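Local structure of beta-1,3-glucosyltransferase (Paecilomyces sp. J18, 5JVV) at residues I81-V86 with M188-E193; G99-F104 with D250-V255; G137-T142 with C230-E235; D144-G149 with G220-N225. The protein is a carbohydrate-active protein of the beta-1,3-glucosyltransferase type, with two curved beta sheets consistent with a jelly-roll sandwich. All blocks are in the same frame, centred on the assembly; numbering follows the deposited sequence.

Contact 1 of 4, residues I81-V86 with M188-E193; sequences IDHGLV and MQWTDE
His83 and Trp190 form an offset stack just beyond the last backbone pair of two strands, a worked example of aromatic packing where a strand pair ends. The imidazole lies with its face over the five-membered ring of Trp190, centroids 4.1 Å apart and planes at 25°. Backbone atoms join in: His83 N sits 3.3 Å above the indole plane, and His83 CA points a C-H at the same face. Both imidazole nitrogens donate. His83 NE2 meets Asp192 OD1 at 2.9 Å, the ring and carboxylate standing almost perpendicular, while His83 ND1 reaches Asp82 OD1 at 3.0 Å from above the carboxylate plane. A carboxylate at each ring nitrogen limits the rotation of the imidazole and would probably favour its protonated form. Trp190 CG is anti to the backbone N (chi1 170°), carrying the indole under the His83 backbone, where Ile81 CD1 touches Trp190 CZ3 at 3.8 Å. Ile81 and Met188 meet tip to tip through CD1 and CE; Val86 CG2 lies alongside that same CE. On the other face of the sheet Leu85 CD2 rests against Gln189 CG, 3.6 Å away.

Behind these side chains, Gly84 pairs with Trp190 and Val86 with Met188 through two backbone bonds each, an antiparallel register with Leu85 and Gln189 as the non-hydrogen-bonded pair between them. Further out, Trp190 NE1 donates to Gly233 O and Gln189 NE2 bonds Tyr3 OH. Strand 84-90 is flanked by strand 289-297 on its far side, and strand 184-190 by strand 195-201, so the contact sits inside the antiparallel sheet.

Contact 2 of 4, residues G99-F104 with D250-V255; sequences GAWPAF and DWAGSV
Trp101 and Ala252 are the nearest CA pair, 6.1 Å between their CA atoms, where strand 100-104 runs at 149° to the short, weakly bonded helix 250-255, the axes 8.2 Å apart. Trp101 carries this contact. Its chi1 of -179° stretches the indole away from its own strand toward residues 250-251. Over one face of its six-membered ring comes Trp251 CB, 3.7 Å from the centroid, as a CH-pi contact. The Trp251 indole then turns its edge toward the face of the Trp101 five-membered ring, in an offset edge-to-face pair with planes at 84°. Ala252 CB lies 4.0 Å from Trp101 CB, and Asp250 N approaches the ring edge near Trp101 CZ3 at 3.7 Å.

No hydrogen bond joins the two segments directly. Trp101 NE1 donates to Glu121 OE2 on the adjoining strand 116-121, and Asp250 OD1 accepts from Asn28 ND2. Asn124 bridges the segments, its OD1 accepting from Gly99 N and its ND2 donating to Ala252 O. The direct contact between helix and strand is therefore aromatic and apolar, with hydrogen bonding supplied through a third residue, while the bond to Glu121 fixes the indole that presents the packing face.

Contact 3 of 4, residues G137-T142 with C230-E235; sequences GNCEIT and CDIGKE
The carboxylate of Glu235 is bound to the 137-142 loop directly through OE2 and through a water at OE1, illustrating how a single acidic group can tie down a turn of backbone beside a disulfide. Glu235 OE2 accepts from Gly137 N at 2.8 Å, with an N-H...O angle of 154°, the donor standing above the carboxylate plane. A water donates to Glu235 OE1 at 2.8 Å and to Asn138 O at 3.0 Å, bridging the same two pieces of chain one residue further on. A bend at chi2 of Glu235 folds the acid back toward the loop, and Glu235 CG passes 3.7 Å from Cys139 SG.

Beneath these polar bonds lies the covalent link. Cys139 SG and Cys230 SG are 2.0 Å apart, with a right-handed disulfide torsion of 101°. The two halves differ: Cys139 SG is anti to the carbonyl carbon, whereas Cys230 SG stands between its backbone N and carbonyl carbon (chi1 76°). The backbones lie close here, with Cys230 CB 3.3 Å from Asn138 O. Ile232, at the start of a 3-10 turn, reaches across with CD1 to touch Cys139 CB at 3.8 Å, and Ile141 CG2 approaches the same methyl more loosely.

Around the contact, Glu140 N donates to Thr229 OG1, and Ile141 turns to Val167 of strand 165-168. The chemistry thus combines a disulfide, an apolar contact with Ile232 and a carboxylate hydrogen bond, so that two irregular loops lacking any strand pairing between these segments are joined by covalent, polar and apolar contacts grouped around Cys139.

Contact 4 of 4, residues D144-G149 with G220-N225; sequences DDDQTG and GTPMGN
A first torsion of 143° in Gln147, off the staggered positions, and an extended chain beyond it carry its carboxamide across to Asn225, whose own chi1 of -166° turns ND2 back to Asp146. The exchange shows how two amides can supplement backbone bonds along an irregular edge. Gln147 OE1 accepts from Asn225 N at 2.9 Å on a lone pair, nearly straight at 171°, and accepts a second hydrogen bond from a water that also donates to Asn225 O. In return Asn225 ND2 donates in its amide plane to Asp146 O at 2.9 Å. Gln147 NE2 is held by Thr151 OG1, which helps fix the rotation of the amide.

Backbone bonds continue the join: Thr148 N to Pro222 O and Gly149 N to Met223 O, both 2.9 Å. At the more exposed end, Thr221 CG2 packs against Gln147 N at 3.4 Å. Two waters link the rim, one between Asp146 OD1 and Thr221 OG1, the other between Thr148 OG1 and Thr221 O.

Beyond the contact, Met223 and Gly224 both face Leu197 of strand 195-201, a classic beta bulge at the entry to strand 224-226, with the loop before strand 150-153 laid along it.

In the fold
Contacts 1 and 3 are neighbours, their centres about 14 Å apart, and are joined directly by the indole N-H bond to the 230-235 turn, so the turn of contact 3 touches the Trp190 indole. Contact 4 adjoins contact 3 in sequence and is nested within the loop it closes; its strand belongs to the same sheet as contact 1, about 16 Å away between centres. Contact 2 lies across the chain's centre from contact 1, about 26 Å between centres, yet the two sheets meet where Val86 CG1 comes 4.3 Å from Phe104 CZ. Strand 116-121, beside contact 2, carries EIDIIE, consistent with the glycoside hydrolase family 16 signature, whose final acid, Glu121, is the partner of Trp101.

Contact 1 of 4, residues I81-V86 with M188-E193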
loop_
_atom_site.group_PDB
_atom_site.type_symbol
_atom_site.label_atom_id
_atom_site.label_comp_id
_atom_site.label_asym_id
_atom_site.label_seq_id
_atom_site.Cartn_x
_atom_site.Cartn_y
_atom_site.Cartn_z
ATOM N N ILE A 81 -7.792 -9.103 10.294
ATOM C CA ILE A 81 -8.532 -8.021 10.919
ATOM C C ILE A 81 -9.998 -8.088 10.497
ATOM O O ILE A 81 -10.313 -8.425 9.355
ATOM C CB ILE A 81 -7.940 -6.650 10.537
ATOM C CG1 ILE A 81 -7.849 -6.518 9.017
ATOM C CG2 ILE A 81 -6.554 -6.469 11.166
ATOM C CD1 ILE A 81 -7.920 -5.088 8.516
ATOM N N ASP A 82 -10.902 -7.777 11.419
ATOM C CA ASP A 82 -12.326 -7.798 11.100
ATOM C C ASP A 82 -13.016 -6.627 11.770
ATOM O O ASP A 82 -13.334 -6.679 12.964
ATOM C CB ASP A 82 -12.961 -9.115 11.536
ATOM C CG ASP A 82 -14.380 -9.279 11.017
ATOM O OD1 ASP A 82 -14.808 -8.468 10.163
ATOM O OD2 ASP A 82 -15.057 -10.236 11.448
ATOM N N HIS A 83 -13.254 -5.579 10.982
ATOM C CA HIS A 83 -13.706 -4.279 11.486
ATOM C C HIS A 83 -12.680 -3.690 12.458
ATOM O O HIS A 83 -11.601 -4.256 12.649
ATOM C CB HIS A 83 -15.093 -4.373 12.131
ATOM C CG HIS A 83 -16.189 -4.735 11.171
ATOM N ND1 HIS A 83 -16.078 -5.761 10.259
ATOM C CD2 HIS A 83 -17.425 -4.211 11.001
ATOM C CE1 HIS A 83 -17.197 -5.846 9.556
ATOM N NE2 HIS A 83 -18.029 -4.918 9.985
ATOM N N GLY A 84 -12.998 -2.544 13.047
ATOM C CA GLY A 84 -12.119 -1.918 14.023
ATOM C C GLY A 84 -11.243 -0.832 13.425
ATOM O O GLY A 84 -11.588 -0.233 12.402
ATOM N N LEU A 85 -10.101 -0.579 14.062
ATOM C CA LEU A 85 -9.162 0.422 13.569
ATOM C C LEU A 85 -7.827 -0.206 13.234
ATOM O O LEU A 85 -7.368 -1.115 13.930
ATOM C CB LEU A 85 -8.902 1.497 14.620
ATOM C CG LEU A 85 -10.019 2.335 15.202
ATOM C CD1 LEU A 85 -9.388 3.367 16.126
ATOM C CD2 LEU A 85 -10.802 3.012 14.094
ATOM N N VAL A 86 -7.196 0.291 12.177
ATOM C CA VAL A 86 -5.823 -0.065 11.855
ATOM C C VAL A 86 -5.011 1.227 11.801
ATOM O O VAL A 86 -5.391 2.172 11.113
ATOM C CB VAL A 86 -5.734 -0.788 10.509
ATOM C CG1 VAL A 86 -4.274 -1.033 10.128
ATOM C CG2 VAL A 86 -6.502 -2.098 10.562
ATOM N N MET A 188 -7.163 3.432 9.258
ATOM C CA MET A 188 -8.413 2.942 8.688
ATOM C C MET A 188 -9.414 2.655 9.792
ATOM O O MET A 188 -9.085 1.970 10.761
ATOM C CB MET A 188 -8.178 1.657 7.893
ATOM C CG MET A 188 -9.491 1.038 7.422
ATOM S SD MET A 188 -9.319 -0.371 6.308
ATOM C CE MET A 188 -8.395 -1.515 7.325
ATOM N N GLN A 189 -10.631 3.179 9.644
ATOM C CA GLN A 189 -11.757 2.746 10.463
ATOM C C GLN A 189 -12.710 1.946 9.582
ATOM O O GLN A 189 -13.136 2.427 8.531
ATOM C CB GLN A 189 -12.507 3.930 11.056
ATOM C CG GLN A 189 -13.634 3.510 11.995
ATOM C CD GLN A 189 -14.489 4.675 12.453
ATOM O OE1 GLN A 189 -14.507 5.732 11.824
ATOM N NE2 GLN A 189 -15.207 4.483 13.554
ATOM N N TRP A 190 -13.038 0.733 10.016
ATOM C CA TRP A 190 -13.884 -0.174 9.232
ATOM C C TRP A 190 -15.105 -0.565 10.066
ATOM O O TRP A 190 -14.966 -1.187 11.122
ATOM C CB TRP A 190 -13.036 -1.395 8.847
ATOM C CG TRP A 190 -13.724 -2.602 8.238
ATOM C CD1 TRP A 190 -15.016 -2.708 7.798
ATOM C CD2 TRP A 190 -13.114 -3.878 8.002
ATOM N NE1 TRP A 190 -15.241 -3.978 7.305
ATOM C CE2 TRP A 190 -14.090 -4.714 7.428
ATOM C CE3 TRP A 190 -11.835 -4.392 8.227
ATOM C CZ2 TRP A 190 -13.827 -6.037 7.080
ATOM C CZ3 TRP A 190 -11.568 -5.703 7.876
ATOM C CH2 TRP A 190 -12.562 -6.513 7.312
ATOM N N THR A 191 -16.294 -0.169 9.605
ATOM C CA THR A 191 -17.556 -0.532 10.262
ATOM C C THR A 191 -18.448 -1.193 9.226
ATOM O O THR A 191 -18.045 -1.309 8.078
ATOM C CB THR A 191 -18.292 0.697 10.832
ATOM O OG1 THR A 191 -18.811 1.490 9.753
ATOM C CG2 THR A 191 -17.368 1.538 11.686
ATOM N N ASP A 192 -19.646 -1.625 9.610
ATOM C CA ASP A 192 -20.544 -2.243 8.639
ATOM C C ASP A 192 -20.824 -1.272 7.500
ATOM O O ASP A 192 -20.886 -1.665 6.331
ATOM C CB ASP A 192 -21.882 -2.616 9.289
ATOM C CG ASP A 192 -21.850 -3.956 10.004
ATOM O OD1 ASP A 192 -20.899 -4.737 9.801
ATOM O OD2 ASP A 192 -22.805 -4.236 10.766
ATOM N N GLU A 193 -20.987 -0.001 7.844
ATOM C CA GLU A 193 -21.476 0.984 6.887
ATOM C C GLU A 193 -20.390 1.596 6.016
ATOM O O GLU A 193 -20.658 2.001 4.881
ATOM C CB GLU A 193 -22.224 2.088 7.628
ATOM C CG GLU A 193 -23.523 1.605 8.245
ATOM C CD GLU A 193 -24.007 2.486 9.382
ATOM O OE1 GLU A 193 -23.353 3.512 9.675
ATOM O OE2 GLU A 193 -25.044 2.145 9.988
#

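Contact 2 of 4, residues G99-F104 with D250-V255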
loop_
_atom_site.group_PDB
_atom_site.type_symbol
_atom_site.label_atom_id
_atom_site.label_comp_id
_atom_site.label_asym_id
_atom_site.label_seq_id
_atom_site.Cartn_x
_atom_site.Cartn_y
_atom_site.Cartn_z
ATOM N N GLY A 99 8.805 2.423 -12.701
ATOM C CA GLY A 99 8.692 0.984 -12.548
ATOM C C GLY A 99 8.088 0.515 -11.239
ATOM O O GLY A 99 7.541 -0.585 -11.182
ATOM N N ALA A 100 8.183 1.330 -10.188
ATOM C CA ALA A 100 7.762 0.895 -8.851
ATOM C C ALA A 100 6.243 0.791 -8.695
ATOM O O ALA A 100 5.471 1.559 -9.290
ATOM C CB ALA A 100 8.343 1.819 -7.780
ATOM N N TRP A 101 5.813 -0.164 -7.879
ATOM C CA TRP A 101 4.390 -0.349 -7.586
ATOM C C TRP A 101 4.237 -0.851 -6.152
ATOM O O TRP A 101 4.059 -2.048 -5.910
ATOM C CB TRP A 101 3.770 -1.317 -8.606
ATOM C CG TRP A 101 2.290 -1.575 -8.443
ATOM C CD1 TRP A 101 1.434 -1.009 -7.525
ATOM C CD2 TRP A 101 1.500 -2.475 -9.224
ATOM N NE1 TRP A 101 0.166 -1.515 -7.697
ATOM C CE2 TRP A 101 0.183 -2.413 -8.734
ATOM C CE3 TRP A 101 1.782 -3.325 -10.296
ATOM C CZ2 TRP A 101 -0.854 -3.181 -9.274
ATOM C CZ3 TRP A 101 0.756 -4.091 -10.831
ATOM C CH2 TRP A 101 -0.550 -4.006 -10.327
ATOM N N PRO A 102 4.316 0.070 -5.186
ATOM C CA PRO A 102 4.148 -0.269 -3.773
ATOM C C PRO A 102 2.675 -0.324 -3.378
ATOM O O PRO A 102 1.827 0.347 -3.990
ATOM C CB PRO A 102 4.810 0.914 -3.072
ATOM C CG PRO A 102 4.469 2.082 -3.970
ATOM C CD PRO A 102 4.564 1.512 -5.379
ATOM N N ALA A 103 2.372 -1.106 -2.347
ATOM C CA ALA A 103 1.003 -1.149 -1.832
ATOM C C ALA A 103 0.937 -1.570 -0.380
ATOM O O ALA A 103 1.647 -2.476 0.050
ATOM C CB ALA A 103 0.147 -2.080 -2.685
ATOM N N PHE A 104 0.093 -0.862 0.367
ATOM C CA PHE A 104 -0.354 -1.274 1.691
ATOM C C PHE A 104 -1.843 -1.520 1.518
ATOM O O PHE A 104 -2.600 -0.607 1.187
ATOM C CB PHE A 104 -0.089 -0.169 2.726
ATOM C CG PHE A 104 -0.688 -0.436 4.088
ATOM C CD1 PHE A 104 -0.722 -1.727 4.624
ATOM C CD2 PHE A 104 -1.175 0.620 4.861
ATOM C CE1 PHE A 104 -1.258 -1.959 5.893
ATOM C CE2 PHE A 104 -1.729 0.399 6.129
ATOM C CZ PHE A 104 -1.762 -0.899 6.645
ATOM N N ASP A 250 0.715 -5.525 -14.256
ATOM C CA ASP A 250 -0.608 -5.134 -14.764
ATOM C C ASP A 250 -0.844 -3.629 -14.833
ATOM O O ASP A 250 -1.312 -3.112 -15.853
ATOM C CB ASP A 250 -1.730 -5.731 -13.903
ATOM C CG ASP A 250 -1.780 -7.248 -13.941
ATOM O OD1 ASP A 250 -1.178 -7.861 -14.844
ATOM O OD2 ASP A 250 -2.449 -7.820 -13.047
ATOM N N TRP A 251 -0.568 -2.940 -13.732
ATOM C CA TRP A 251 -0.834 -1.511 -13.651
ATOM C C TRP A 251 0.400 -0.705 -14.034
ATOM O O TRP A 251 0.387 -0.039 -15.068
ATOM C CB TRP A 251 -1.360 -1.122 -12.259
ATOM C CG TRP A 251 -1.747 0.333 -12.144
ATOM C CD1 TRP A 251 -1.849 1.244 -13.160
ATOM C CD2 TRP A 251 -2.090 1.040 -10.940
ATOM N NE1 TRP A 251 -2.216 2.470 -12.660
ATOM C CE2 TRP A 251 -2.368 2.373 -11.303
ATOM C CE3 TRP A 251 -2.154 0.681 -9.589
ATOM C CZ2 TRP A 251 -2.724 3.351 -10.363
ATOM C CZ3 TRP A 251 -2.510 1.645 -8.658
ATOM C CH2 TRP A 251 -2.790 2.965 -9.050
ATOM N N ALA A 252 1.460 -0.769 -13.222
ATOM C CA ALA A 252 2.643 0.056 -13.457
ATOM C C ALA A 252 3.192 -0.107 -14.876
ATOM O O ALA A 252 3.593 0.879 -15.504
ATOM C CB ALA A 252 3.747 -0.244 -12.427
ATOM N N GLY A 253 3.218 -1.351 -15.357
ATOM C CA GLY A 253 3.738 -1.670 -16.679
ATOM C C GLY A 253 2.892 -1.163 -17.836
ATOM O O GLY A 253 3.418 -0.827 -18.892
ATOM N N SER A 254 1.582 -1.090 -17.640
ATOM C CA SER A 254 0.695 -0.682 -18.726
ATOM C C SER A 254 0.615 0.836 -18.889
ATOM O O SER A 254 0.419 1.327 -20.003
ATOM C CB SER A 254 -0.699 -1.285 -18.542
ATOM O OG SER A 254 -1.301 -0.799 -17.364
ATOM N N VAL A 255 0.768 1.581 -17.796
ATOM C CA VAL A 255 0.688 3.050 -17.857
ATOM C C VAL A 255 2.064 3.720 -17.865
ATOM O O VAL A 255 2.175 4.942 -17.996
ATOM C CB VAL A 255 -0.204 3.634 -16.734
ATOM C CG1 VAL A 255 -1.616 3.029 -16.816
ATOM C CG2 VAL A 255 0.423 3.391 -15.350
#

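Contact 3 of 4, residues G137-T142 with C230-E235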
loop_
_atom_site.group_PDB
_atom_site.type_symbol
_atom_site.label_atom_id
_atom_site.label_comp_id
_atom_site.label_asym_id
_atom_site.label_seq_id
_atom_site.Cartn_x
_atom_site.Cartn_y
_atom_site.Cartn_z
ATOM N N GLY A 137 -20.207 -6.680 -4.369
ATOM C CA GLY A 137 -21.540 -6.128 -4.541
ATOM C C GLY A 137 -21.577 -4.765 -5.201
ATOM O O GLY A 137 -20.557 -4.088 -5.307
ATOM N N ASN A 138 -22.764 -4.364 -5.650
ATOM C CA ASN A 138 -22.976 -3.016 -6.171
ATOM C C ASN A 138 -22.814 -1.988 -5.061
ATOM O O ASN A 138 -23.588 -1.968 -4.101
ATOM C CB ASN A 138 -24.386 -2.882 -6.756
ATOM C CG ASN A 138 -24.696 -3.940 -7.798
ATOM O OD1 ASN A 138 -25.773 -4.540 -7.786
ATOM N ND2 ASN A 138 -23.752 -4.181 -8.701
ATOM N N CYS A 139 -21.798 -1.139 -5.196
ATOM C CA CYS A 139 -21.477 -0.144 -4.181
ATOM C C CYS A 139 -21.029 1.126 -4.877
ATOM O O CYS A 139 -20.006 1.120 -5.570
ATOM C CB CYS A 139 -20.315 -0.639 -3.305
ATOM S SG CYS A 139 -20.656 -2.061 -2.254
ATOM N N GLU A 140 -21.784 2.200 -4.702
ATOM C CA GLU A 140 -21.389 3.522 -5.181
ATOM C C GLU A 140 -21.035 4.381 -3.976
ATOM O O GLU A 140 -21.846 4.526 -3.057
ATOM C CB GLU A 140 -22.539 4.184 -5.955
ATOM C CG GLU A 140 -22.222 5.600 -6.456
ATOM C CD GLU A 140 -23.449 6.398 -6.893
ATOM O OE1 GLU A 140 -23.300 7.621 -7.142
ATOM O OE2 GLU A 140 -24.565 5.828 -6.982
ATOM N N ILE A 141 -19.833 4.951 -3.959
ATOM C CA ILE A 141 -19.460 5.848 -2.864
ATOM C C ILE A 141 -19.996 7.252 -3.152
ATOM O O ILE A 141 -19.926 7.740 -4.288
ATOM C CB ILE A 141 -17.937 5.863 -2.582
ATOM C CG1 ILE A 141 -17.125 6.196 -3.841
ATOM C CG2 ILE A 141 -17.482 4.508 -2.062
ATOM C CD1 ILE A 141 -15.633 6.410 -3.523
ATOM N N THR A 142 -20.562 7.888 -2.132
ATOM C CA THR A 142 -21.284 9.145 -2.321
ATOM C C THR A 142 -20.953 10.184 -1.248
ATOM O O THR A 142 -21.747 11.097 -0.995
ATOM C CB THR A 142 -22.812 8.921 -2.318
ATOM O OG1 THR A 142 -23.220 8.362 -1.057
ATOM C CG2 THR A 142 -23.228 7.975 -3.444
ATOM N N CYS A 230 -24.148 0.954 -0.576
ATOM C CA CYS A 230 -24.134 -0.373 0.017
ATOM C C CYS A 230 -23.497 -0.241 1.384
ATOM O O CYS A 230 -22.840 0.764 1.673
ATOM C CB CYS A 230 -23.312 -1.348 -0.826
ATOM S SG CYS A 230 -21.510 -1.137 -0.675
ATOM N N ASP A 231 -23.681 -1.246 2.230
ATOM C CA ASP A 231 -22.919 -1.282 3.470
ATOM C C ASP A 231 -21.506 -1.749 3.121
ATOM O O ASP A 231 -21.233 -2.946 3.046
ATOM C CB ASP A 231 -23.591 -2.190 4.508
ATOM C CG ASP A 231 -24.786 -1.519 5.188
ATOM O OD1 ASP A 231 -24.880 -0.273 5.165
ATOM O OD2 ASP A 231 -25.629 -2.244 5.757
ATOM N N ILE A 232 -20.622 -0.779 2.891
ATOM C CA ILE A 232 -19.276 -1.025 2.370
ATOM C C ILE A 232 -18.496 -2.058 3.194
ATOM O O ILE A 232 -17.820 -2.935 2.650
ATOM C CB ILE A 232 -18.476 0.308 2.321
ATOM C CG1 ILE A 232 -18.956 1.204 1.172
ATOM C CG2 ILE A 232 -16.982 0.058 2.193
ATOM C CD1 ILE A 232 -18.554 0.720 -0.221
ATOM N N GLY A 233 -18.590 -1.958 4.515
ATOM C CA GLY A 233 -17.801 -2.831 5.370
ATOM C C GLY A 233 -18.297 -4.265 5.445
ATOM O O GLY A 233 -17.577 -5.144 5.931
ATOM N N LYS A 234 -19.522 -4.511 4.975
ATOM C CA LYS A 234 -20.055 -5.870 4.940
ATOM C C LYS A 234 -19.621 -6.591 3.668
ATOM O O LYS A 234 -19.882 -7.783 3.489
ATOM C CB LYS A 234 -21.584 -5.867 5.034
ATOM C CG LYS A 234 -22.153 -5.520 6.396
ATOM C CD LYS A 234 -23.661 -5.782 6.396
ATOM C CE LYS A 234 -24.332 -5.289 7.660
ATOM N NZ LYS A 234 -25.757 -5.746 7.714
ATOM N N GLU A 235 -18.948 -5.861 2.785
ATOM C CA GLU A 235 -18.408 -6.447 1.560
ATOM C C GLU A 235 -17.155 -7.275 1.779
ATOM O O GLU A 235 -16.689 -7.964 0.865
ATOM C CB GLU A 235 -18.095 -5.350 0.543
ATOM C CG GLU A 235 -19.320 -4.650 -0.001
ATOM C CD GLU A 235 -20.202 -5.557 -0.855
ATOM O OE1 GLU A 235 -21.440 -5.400 -0.790
ATOM O OE2 GLU A 235 -19.661 -6.415 -1.588
HETATM O O HOH W 1 -23.553 -4.528 -2.450
#

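Contact 4 of 4, residues D144-G149 with G220-N225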
loop_
_atom_site.group_PDB
_atom_site.type_symbol
_atom_site.label_atom_id
_atom_site.label_comp_id
_atom_site.label_asym_id
_atom_site.label_seq_id
_atom_site.Cartn_x
_atom_site.Cartn_y
_atom_site.Cartn_z
ATOM N N ASP A 144 -18.229 12.318 -1.131
ATOM C CA ASP A 144 -17.166 13.216 -1.603
ATOM C C ASP A 144 -17.199 14.573 -0.886
ATOM O O ASP A 144 -16.262 15.370 -0.992
ATOM C CB ASP A 144 -17.215 13.373 -3.139
ATOM C CG ASP A 144 -16.064 14.224 -3.692
ATOM O OD1 ASP A 144 -14.913 13.723 -3.797
ATOM O OD2 ASP A 144 -16.313 15.398 -4.044
ATOM N N ASP A 145 -18.268 14.810 -0.128
ATOM C CA ASP A 145 -18.434 16.049 0.625
ATOM C C ASP A 145 -18.205 15.880 2.135
ATOM O O ASP A 145 -18.472 16.793 2.917
ATOM C CB ASP A 145 -19.816 16.649 0.347
ATOM C CG ASP A 145 -20.000 17.038 -1.115
ATOM O OD1 ASP A 145 -19.086 17.667 -1.688
ATOM O OD2 ASP A 145 -21.058 16.709 -1.693
ATOM N N ASP A 146 -17.731 14.705 2.543
ATOM C CA ASP A 146 -17.156 14.520 3.879
ATOM C C ASP A 146 -15.835 13.783 3.707
ATOM O O ASP A 146 -15.610 12.708 4.272
ATOM C CB ASP A 146 -18.100 13.764 4.833
ATOM C CG ASP A 146 -17.536 13.651 6.250
ATOM O OD1 ASP A 146 -16.714 14.511 6.643
ATOM O OD2 ASP A 146 -17.901 12.694 6.973
ATOM N N GLN A 147 -14.950 14.385 2.919
ATOM C CA GLN A 147 -13.721 13.728 2.506
ATOM C C GLN A 147 -12.778 14.770 1.915
ATOM O O GLN A 147 -13.211 15.627 1.145
ATOM C CB GLN A 147 -14.078 12.626 1.500
ATOM C CG GLN A 147 -13.121 12.406 0.354
ATOM C CD GLN A 147 -13.637 11.351 -0.613
ATOM O OE1 GLN A 147 -13.975 10.232 -0.209
ATOM N NE2 GLN A 147 -13.713 11.702 -1.899
ATOM N N THR A 148 -11.506 14.736 2.300
ATOM C CA THR A 148 -10.546 15.721 1.780
ATOM C C THR A 148 -9.977 15.309 0.431
ATOM O O THR A 148 -9.583 16.163 -0.366
ATOM C CB THR A 148 -9.393 16.025 2.760
ATOM O OG1 THR A 148 -8.639 14.832 3.025
ATOM C CG2 THR A 148 -9.940 16.594 4.052
ATOM N N GLY A 149 -9.917 14.004 0.181
ATOM C CA GLY A 149 -9.474 13.503 -1.110
ATOM C C GLY A 149 -10.501 13.760 -2.198
ATOM O O GLY A 149 -11.597 14.255 -1.935
ATOM N N GLY A 220 -10.697 14.170 12.536
ATOM C CA GLY A 220 -11.167 15.132 11.557
ATOM C C GLY A 220 -11.725 14.444 10.325
ATOM O O GLY A 220 -12.089 13.263 10.366
ATOM N N THR A 221 -11.797 15.189 9.229
ATOM C CA THR A 221 -12.387 14.691 7.987
ATOM C C THR A 221 -11.501 13.610 7.375
ATOM O O THR A 221 -10.287 13.789 7.291
ATOM C CB THR A 221 -12.553 15.843 6.985
ATOM O OG1 THR A 221 -13.329 16.888 7.590
ATOM C CG2 THR A 221 -13.252 15.360 5.716
ATOM N N PRO A 222 -12.100 12.475 6.960
ATOM C CA PRO A 222 -11.305 11.412 6.330
ATOM C C PRO A 222 -10.675 11.890 5.036
ATOM O O PRO A 222 -11.228 12.790 4.395
ATOM C CB PRO A 222 -12.352 10.348 5.977
ATOM C CG PRO A 222 -13.484 10.598 6.899
ATOM C CD PRO A 222 -13.513 12.089 7.124
ATOM N N MET A 223 -9.563 11.284 4.628
ATOM C CA MET A 223 -9.032 11.578 3.305
ATOM C C MET A 223 -9.803 10.802 2.246
ATOM O O MET A 223 -10.061 11.318 1.163
ATOM C CB MET A 223 -7.533 11.278 3.219
ATOM C CG MET A 223 -6.887 11.828 1.957
ATOM S SD MET A 223 -5.086 11.785 2.009
ATOM C CE MET A 223 -4.750 10.030 1.817
ATOM N N GLY A 224 -10.183 9.567 2.571
ATOM C CA GLY A 224 -11.051 8.774 1.718
ATOM C C GLY A 224 -12.234 8.269 2.531
ATOM O O GLY A 224 -12.050 7.603 3.551
ATOM N N ASN A 225 -13.446 8.600 2.102
ATOM C CA ASN A 225 -14.645 8.210 2.844
ATOM C C ASN A 225 -15.460 7.225 2.014
ATOM O O ASN A 225 -16.275 7.632 1.173
ATOM C CB ASN A 225 -15.471 9.447 3.213
ATOM C CG ASN A 225 -16.540 9.158 4.261
ATOM O OD1 ASN A 225 -16.958 8.012 4.449
ATOM N ND2 ASN A 225 -17.008 10.211 4.935
HETATM O O HOH W 2 -16.152 17.039 7.085
HETATM O O HOH W 3 -16.830 9.299 -0.892
HETATM O O HOH W 4 -8.156 14.474 5.741
#